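Local coordinates for thioredoxin reductase (Clostridium acetobutylicum ATCC 824, PDB 6GNA), which reduces thioredoxin, probably with electrons taken from ferredoxin rather than from a pyridine nucleotide and passed through its bound FAD, at residues 14-26 / 68-80. Numbering follows the deposited sequence.
Sequences SGPAGLASAINAK and FKEHIDNMGIQIE. With FAD (flavin-adenine dinucleotide), chain B.
I23 packs against I72, I77 and the M75 sulfur, the apolar centre where the first helix of the Rossmann-type FAD-binding fold, 16-25, meets the end of helix 61-74 nearly parallel, at 26°. With CG1 between backbone N and carbonyl carbon (chi1 67°), I23 sends CD1 obliquely to the H71 imidazole, 3.7 Å from NE2, while CG2 lies 4.0 Å from I77 CD1; a beta-branched residue can fill both directions. M75 extends through chi2 to set SD 3.7 Å from I23 CB, and the bend at chi3 (78°) turns CE to I23 O. Small A22 lets I77 CD1 come within 3.9 Å of its CB. Forked L19 spreads CD1 to F68 CB and CD2 to I79 CD1 (3.9 Å), and P16 CG meets the F68 ring edge. In the glycine-rich turn G15 has no CB to strike FAD, and A17 N donates to phosphate oxygen O1P at 3.0 Å. At the opposite end K26 runs alongside I77 in the reverse sense, methylenes on the isoleucine, amino group at the exposed edge; poor order leaves the modelled NZ to M75 O bond (3.2 Å) doubtful. G76, at positive phi, closes helix 61-74 in a Schellman motif, I77 N bonding I72 O at 2.9 Å.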
loop_
_atom_site.group_PDB
_atom_site.type_symbol
_atom_site.label_atom_id
_atom_site.label_comp_id
_atom_site.label_asym_id
_atom_site.label_seq_id
_atom_site.Cartn_x
_atom_site.Cartn_y
_atom_site.Cartn_z
ATOM N N SER A 14 4.363 0.170 -16.277
ATOM C CA SER A 14 4.010 -1.239 -16.403
ATOM C C SER A 14 4.694 -2.086 -15.335
ATOM O O SER A 14 4.805 -3.296 -15.491
ATOM C CB SER A 14 4.378 -1.748 -17.798
ATOM O OG SER A 14 5.750 -1.479 -18.071
ATOM N N GLY A 15 5.218 -1.456 -14.294
ATOM C CA GLY A 15 5.814 -2.174 -13.199
ATOM C C GLY A 15 4.767 -2.583 -12.191
ATOM O O GLY A 15 3.561 -2.437 -12.408
ATOM N N PRO A 16 5.225 -3.057 -11.023
ATOM C CA PRO A 16 4.304 -3.463 -9.955
ATOM C C PRO A 16 3.148 -2.499 -9.726
ATOM O O PRO A 16 1.988 -2.917 -9.622
ATOM C CB PRO A 16 5.236 -3.568 -8.738
ATOM C CG PRO A 16 6.565 -3.958 -9.342
ATOM C CD PRO A 16 6.633 -3.303 -10.689
ATOM N N ALA A 17 3.430 -1.196 -9.590
ATOM C CA ALA A 17 2.370 -0.228 -9.315
ATOM C C ALA A 17 1.364 -0.152 -10.466
ATOM O O ALA A 17 0.146 -0.187 -10.250
ATOM C CB ALA A 17 2.965 1.146 -8.992
ATOM N N GLY A 18 1.844 0.008 -11.687
ATOM C CA GLY A 18 0.923 0.126 -12.805
ATOM C C GLY A 18 0.112 -1.134 -13.061
ATOM O O GLY A 18 -1.072 -1.058 -13.398
ATOM N N LEU A 19 0.732 -2.311 -12.919
ATOM C CA LEU A 19 -0.017 -3.551 -13.092
ATOM C C LEU A 19 -1.047 -3.727 -11.987
ATOM O O LEU A 19 -2.167 -4.182 -12.248
ATOM C CB LEU A 19 0.933 -4.750 -13.141
ATOM C CG LEU A 19 1.980 -4.654 -14.255
ATOM C CD1 LEU A 19 2.773 -5.920 -14.339
ATOM C CD2 LEU A 19 1.368 -4.295 -15.628
ATOM N N ALA A 20 -0.700 -3.352 -10.752
ATOM C CA ALA A 20 -1.681 -3.396 -9.677
ATOM C C ALA A 20 -2.851 -2.475 -9.988
ATOM O O ALA A 20 -4.009 -2.822 -9.743
ATOM C CB ALA A 20 -1.017 -3.015 -8.356
ATOM N N SER A 21 -2.577 -1.284 -10.520
ATOM C CA SER A 21 -3.672 -0.421 -10.942
ATOM C C SER A 21 -4.521 -1.095 -12.015
ATOM O O SER A 21 -5.756 -1.112 -11.938
ATOM C CB SER A 21 -3.110 0.892 -11.476
ATOM O OG SER A 21 -2.552 1.700 -10.457
ATOM N N ALA A 22 -3.872 -1.662 -13.028
ATOM C CA ALA A 22 -4.602 -2.229 -14.158
ATOM C C ALA A 22 -5.548 -3.354 -13.734
ATOM O O ALA A 22 -6.686 -3.419 -14.205
ATOM C CB ALA A 22 -3.622 -2.699 -15.228
ATOM N N ILE A 23 -5.085 -4.288 -12.889
ATOM C CA ILE A 23 -5.951 -5.413 -12.530
ATOM C C ILE A 23 -7.121 -4.963 -11.667
ATOM O O ILE A 23 -8.135 -5.669 -11.586
ATOM C CB ILE A 23 -5.179 -6.571 -11.878
ATOM C CG1 ILE A 23 -4.623 -6.196 -10.505
ATOM C CG2 ILE A 23 -4.064 -7.049 -12.792
ATOM C CD1 ILE A 23 -4.019 -7.389 -9.765
ATOM N N ASN A 24 -7.001 -3.815 -11.009
ATOM C CA ASN A 24 -8.096 -3.279 -10.211
ATOM C C ASN A 24 -9.004 -2.356 -11.003
ATOM O O ASN A 24 -10.161 -2.169 -10.622
ATOM C CB ASN A 24 -7.542 -2.554 -8.983
ATOM C CG ASN A 24 -7.137 -3.512 -7.905
ATOM O OD1 ASN A 24 -7.993 -3.983 -7.137
ATOM N ND2 ASN A 24 -5.848 -3.857 -7.859
ATOM N N ALA A 25 -8.518 -1.791 -12.108
ATOM C CA ALA A 25 -9.344 -0.920 -12.932
ATOM C C ALA A 25 -10.210 -1.702 -13.907
ATOM O O ALA A 25 -11.258 -1.204 -14.327
ATOM C CB ALA A 25 -8.455 0.044 -13.709
ATOM N N LYS A 26 -9.799 -2.910 -14.293
ATOM C CA LYS A 26 -10.629 -3.728 -15.171
ATOM C C LYS A 26 -11.893 -4.167 -14.447
ATOM O O LYS A 26 -12.150 -5.364 -14.286
ATOM C CB LYS A 26 -9.854 -4.936 -15.691
ATOM C CG LYS A 26 -8.771 -4.561 -16.675
ATOM C CD LYS A 26 -8.694 -5.549 -17.822
ATOM C CE LYS A 26 -9.842 -5.407 -18.793
ATOM N NZ LYS A 26 -9.614 -6.283 -19.971
ATOM N N PHE A 68 3.509 -12.032 -12.734
ATOM C CA PHE A 68 2.768 -10.810 -13.022
ATOM C C PHE A 68 2.315 -10.788 -14.481
ATOM O O PHE A 68 1.190 -10.365 -14.787
ATOM C CB PHE A 68 3.649 -9.585 -12.725
ATOM C CG PHE A 68 3.901 -9.299 -11.244
ATOM C CD1 PHE A 68 3.316 -10.035 -10.230
ATOM C CD2 PHE A 68 4.719 -8.215 -10.884
ATOM C CE1 PHE A 68 3.563 -9.730 -8.889
ATOM C CE2 PHE A 68 4.971 -7.917 -9.554
ATOM C CZ PHE A 68 4.390 -8.672 -8.556
ATOM N N LYS A 69 3.181 -11.242 -15.384
ATOM C CA LYS A 69 2.816 -11.316 -16.792
ATOM C C LYS A 69 1.629 -12.250 -17.010
ATOM O O LYS A 69 0.709 -11.937 -17.775
ATOM C CB LYS A 69 4.027 -11.767 -17.603
ATOM C CG LYS A 69 3.796 -11.796 -19.093
ATOM C CD LYS A 69 3.230 -10.494 -19.622
ATOM C CE LYS A 69 3.407 -10.377 -21.128
ATOM N NZ LYS A 69 2.995 -11.618 -21.844
ATOM N N GLU A 70 1.633 -13.408 -16.359
ATOM C CA GLU A 70 0.530 -14.335 -16.566
ATOM C C GLU A 70 -0.765 -13.775 -15.998
ATOM O O GLU A 70 -1.837 -13.977 -16.582
ATOM C CB GLU A 70 0.889 -15.691 -15.972
ATOM C CG GLU A 70 2.039 -16.315 -16.740
ATOM C CD GLU A 70 2.310 -17.750 -16.369
ATOM O OE1 GLU A 70 1.409 -18.414 -15.817
ATOM O OE2 GLU A 70 3.438 -18.206 -16.639
ATOM N N HIS A 71 -0.678 -13.013 -14.900
ATOM C CA HIS A 71 -1.864 -12.389 -14.336
ATOM C C HIS A 71 -2.500 -11.435 -15.339
ATOM O O HIS A 71 -3.698 -11.523 -15.620
ATOM C CB HIS A 71 -1.462 -11.636 -13.070
ATOM C CG HIS A 71 -2.591 -11.360 -12.134
ATOM N ND1 HIS A 71 -3.831 -10.917 -12.538
ATOM C CD2 HIS A 71 -2.645 -11.442 -10.789
ATOM C CE1 HIS A 71 -4.605 -10.766 -11.479
ATOM N NE2 HIS A 71 -3.907 -11.079 -10.411
ATOM N N ILE A 72 -1.715 -10.503 -15.887
ATOM C CA ILE A 72 -2.325 -9.521 -16.782
ATOM C C ILE A 72 -2.823 -10.197 -18.051
ATOM O O ILE A 72 -3.880 -9.839 -18.581
ATOM C CB ILE A 72 -1.410 -8.308 -17.052
ATOM C CG1 ILE A 72 -0.097 -8.695 -17.733
ATOM C CG2 ILE A 72 -1.148 -7.568 -15.749
ATOM C CD1 ILE A 72 0.704 -7.471 -18.196
ATOM N N ASP A 73 -2.085 -11.192 -18.543
ATOM C CA ASP A 73 -2.526 -11.942 -19.711
ATOM C C ASP A 73 -3.851 -12.648 -19.440
ATOM O O ASP A 73 -4.762 -12.613 -20.275
ATOM C CB ASP A 73 -1.446 -12.946 -20.112
ATOM C CG ASP A 73 -0.190 -12.270 -20.663
ATOM O OD1 ASP A 73 -0.208 -11.038 -20.894
ATOM O OD2 ASP A 73 0.820 -12.978 -20.863
ATOM N N ASN A 74 -3.994 -13.268 -18.265
ATOM C CA ASN A 74 -5.265 -13.891 -17.928
ATOM C C ASN A 74 -6.413 -12.887 -17.891
ATOM O O ASN A 74 -7.568 -13.271 -18.106
ATOM C CB ASN A 74 -5.171 -14.612 -16.581
ATOM C CG ASN A 74 -4.643 -16.032 -16.712
ATOM O OD1 ASN A 74 -3.679 -16.416 -16.051
ATOM N ND2 ASN A 74 -5.283 -16.820 -17.565
ATOM N N MET A 75 -6.144 -11.621 -17.579
ATOM C CA MET A 75 -7.191 -10.609 -17.523
ATOM C C MET A 75 -7.298 -9.779 -18.796
ATOM O O MET A 75 -8.003 -8.764 -18.799
ATOM C CB MET A 75 -6.968 -9.695 -16.329
ATOM C CG MET A 75 -7.083 -10.446 -15.030
ATOM S SD MET A 75 -6.901 -9.404 -13.588
ATOM C CE MET A 75 -8.515 -8.636 -13.520
ATOM N N GLY A 76 -6.618 -10.171 -19.865
ATOM C CA GLY A 76 -6.743 -9.450 -21.117
ATOM C C GLY A 76 -6.179 -8.049 -21.081
ATOM O O GLY A 76 -6.668 -7.171 -21.795
ATOM N N ILE A 77 -5.178 -7.808 -20.241
ATOM C CA ILE A 77 -4.518 -6.515 -20.130
ATOM C C ILE A 77 -3.244 -6.591 -20.945
ATOM O O ILE A 77 -2.390 -7.443 -20.686
ATOM C CB ILE A 77 -4.184 -6.202 -18.666
ATOM C CG1 ILE A 77 -5.473 -5.965 -17.888
ATOM C CG2 ILE A 77 -3.246 -4.998 -18.560
ATOM C CD1 ILE A 77 -5.302 -5.979 -16.392
ATOM N N GLN A 78 -3.109 -5.694 -21.910
ATOM C CA GLN A 78 -1.905 -5.595 -22.719
ATOM C C GLN A 78 -1.164 -4.315 -22.365
ATOM O O GLN A 78 -1.759 -3.342 -21.898
ATOM C CB GLN A 78 -2.242 -5.591 -24.209
ATOM C CG GLN A 78 -2.851 -6.891 -24.707
ATOM C CD GLN A 78 -4.344 -6.979 -24.454
ATOM O OE1 GLN A 78 -5.048 -5.967 -24.461
ATOM N NE2 GLN A 78 -4.834 -8.193 -24.228
ATOM N N ILE A 79 0.145 -4.341 -22.553
ATOM C CA ILE A 79 0.992 -3.177 -22.352
ATOM C C ILE A 79 1.179 -2.506 -23.702
ATOM O O ILE A 79 1.597 -3.147 -24.673
ATOM C CB ILE A 79 2.357 -3.565 -21.758
ATOM C CG1 ILE A 79 2.198 -4.356 -20.446
ATOM C CG2 ILE A 79 3.220 -2.319 -21.566
ATOM C CD1 ILE A 79 1.232 -3.770 -19.464
ATOM N N GLU A 80 0.882 -1.214 -23.759
ATOM C CA GLU A 80 1.193 -0.411 -24.937
ATOM C C GLU A 80 2.654 0.017 -24.837
ATOM O O GLU A 80 3.008 0.838 -23.984
ATOM C CB GLU A 80 0.261 0.796 -25.016
ATOM C CG GLU A 80 0.341 1.548 -26.334
ATOM C CD GLU A 80 -0.275 0.778 -27.489
ATOM O OE1 GLU A 80 -1.165 -0.062 -27.236
ATOM O OE2 GLU A 80 0.135 1.013 -28.647
HETATM P PA FAD B . 9.138 0.338 -11.576
HETATM O O1A FAD B . 9.289 -1.075 -11.071
HETATM O O2A FAD B . 10.373 1.158 -11.855
HETATM O O5B FAD B . 8.242 0.312 -12.910
HETATM C C5B FAD B . 8.287 1.399 -13.824
HETATM C C4B FAD B . 7.974 0.909 -15.229
HETATM O O4B FAD B . 7.260 1.920 -15.943
HETATM C C3B FAD B . 9.249 0.621 -16.005
HETATM O O3B FAD B . 9.121 -0.592 -16.749
HETATM C C2B FAD B . 9.397 1.800 -16.939
HETATM O O2B FAD B . 10.015 1.438 -18.177
HETATM C C1B FAD B . 7.965 2.266 -17.136
HETATM N N9A FAD B . 7.914 3.725 -17.368
HETATM C C8A FAD B . 8.405 4.681 -16.557
HETATM N N7A FAD B . 8.183 5.911 -17.085
HETATM C C5A FAD B . 7.542 5.744 -18.255
HETATM C C6A FAD B . 7.012 6.622 -19.320
HETATM N N6A FAD B . 7.127 7.967 -19.237
HETATM N N1A FAD B . 6.411 6.032 -20.375
HETATM C C2A FAD B . 6.285 4.696 -20.479
HETATM N N3A FAD B . 6.744 3.845 -19.546
HETATM C C4A FAD B . 7.369 4.300 -18.437
HETATM N N1 FAD B . 11.645 -4.304 -3.520
HETATM C C2 FAD B . 11.178 -5.190 -2.605
HETATM O O2 FAD B . 10.120 -4.921 -1.998
HETATM N N3 FAD B . 11.802 -6.347 -2.320
HETATM C C4 FAD B . 12.939 -6.704 -2.929
HETATM O O4 FAD B . 13.501 -7.784 -2.648
HETATM C C4X FAD B . 13.518 -5.792 -3.943
HETATM N N5 FAD B . 14.662 -6.087 -4.598
HETATM C C5X FAD B . 15.169 -5.238 -5.519
HETATM C C6 FAD B . 16.347 -5.564 -6.179
HETATM C C7 FAD B . 16.878 -4.699 -7.128
HETATM C C7M FAD B . 18.155 -5.054 -7.842
HETATM C C8 FAD B . 16.185 -3.423 -7.439
HETATM C C8M FAD B . 16.758 -2.482 -8.466
HETATM C C9 FAD B . 15.007 -3.094 -6.782
HETATM C C9A FAD B . 14.474 -3.956 -5.833
HETATM N N10 FAD B . 13.285 -3.624 -5.152
HETATM C C10 FAD B . 12.777 -4.541 -4.215
HETATM C "C1'" FAD B . 12.571 -2.377 -5.445
HETATM C "C2'" FAD B . 11.345 -2.671 -6.293
HETATM O "O2'" FAD B . 11.780 -3.233 -7.534
HETATM C "C3'" FAD B . 10.555 -1.397 -6.560
HETATM O "O3'" FAD B . 10.088 -0.849 -5.326
HETATM C "C4'" FAD B . 9.368 -1.674 -7.470
HETATM O "O4'" FAD B . 9.834 -2.218 -8.711
HETATM C "C5'" FAD B . 8.571 -0.401 -7.723
HETATM O "O5'" FAD B . 7.752 -0.606 -8.866
HETATM P P FAD B . 7.041 0.614 -9.628
HETATM O O1P FAD B . 5.960 0.044 -10.513
HETATM O O2P FAD B . 6.704 1.724 -8.665
HETATM O O3P FAD B . 8.230 1.193 -10.552
#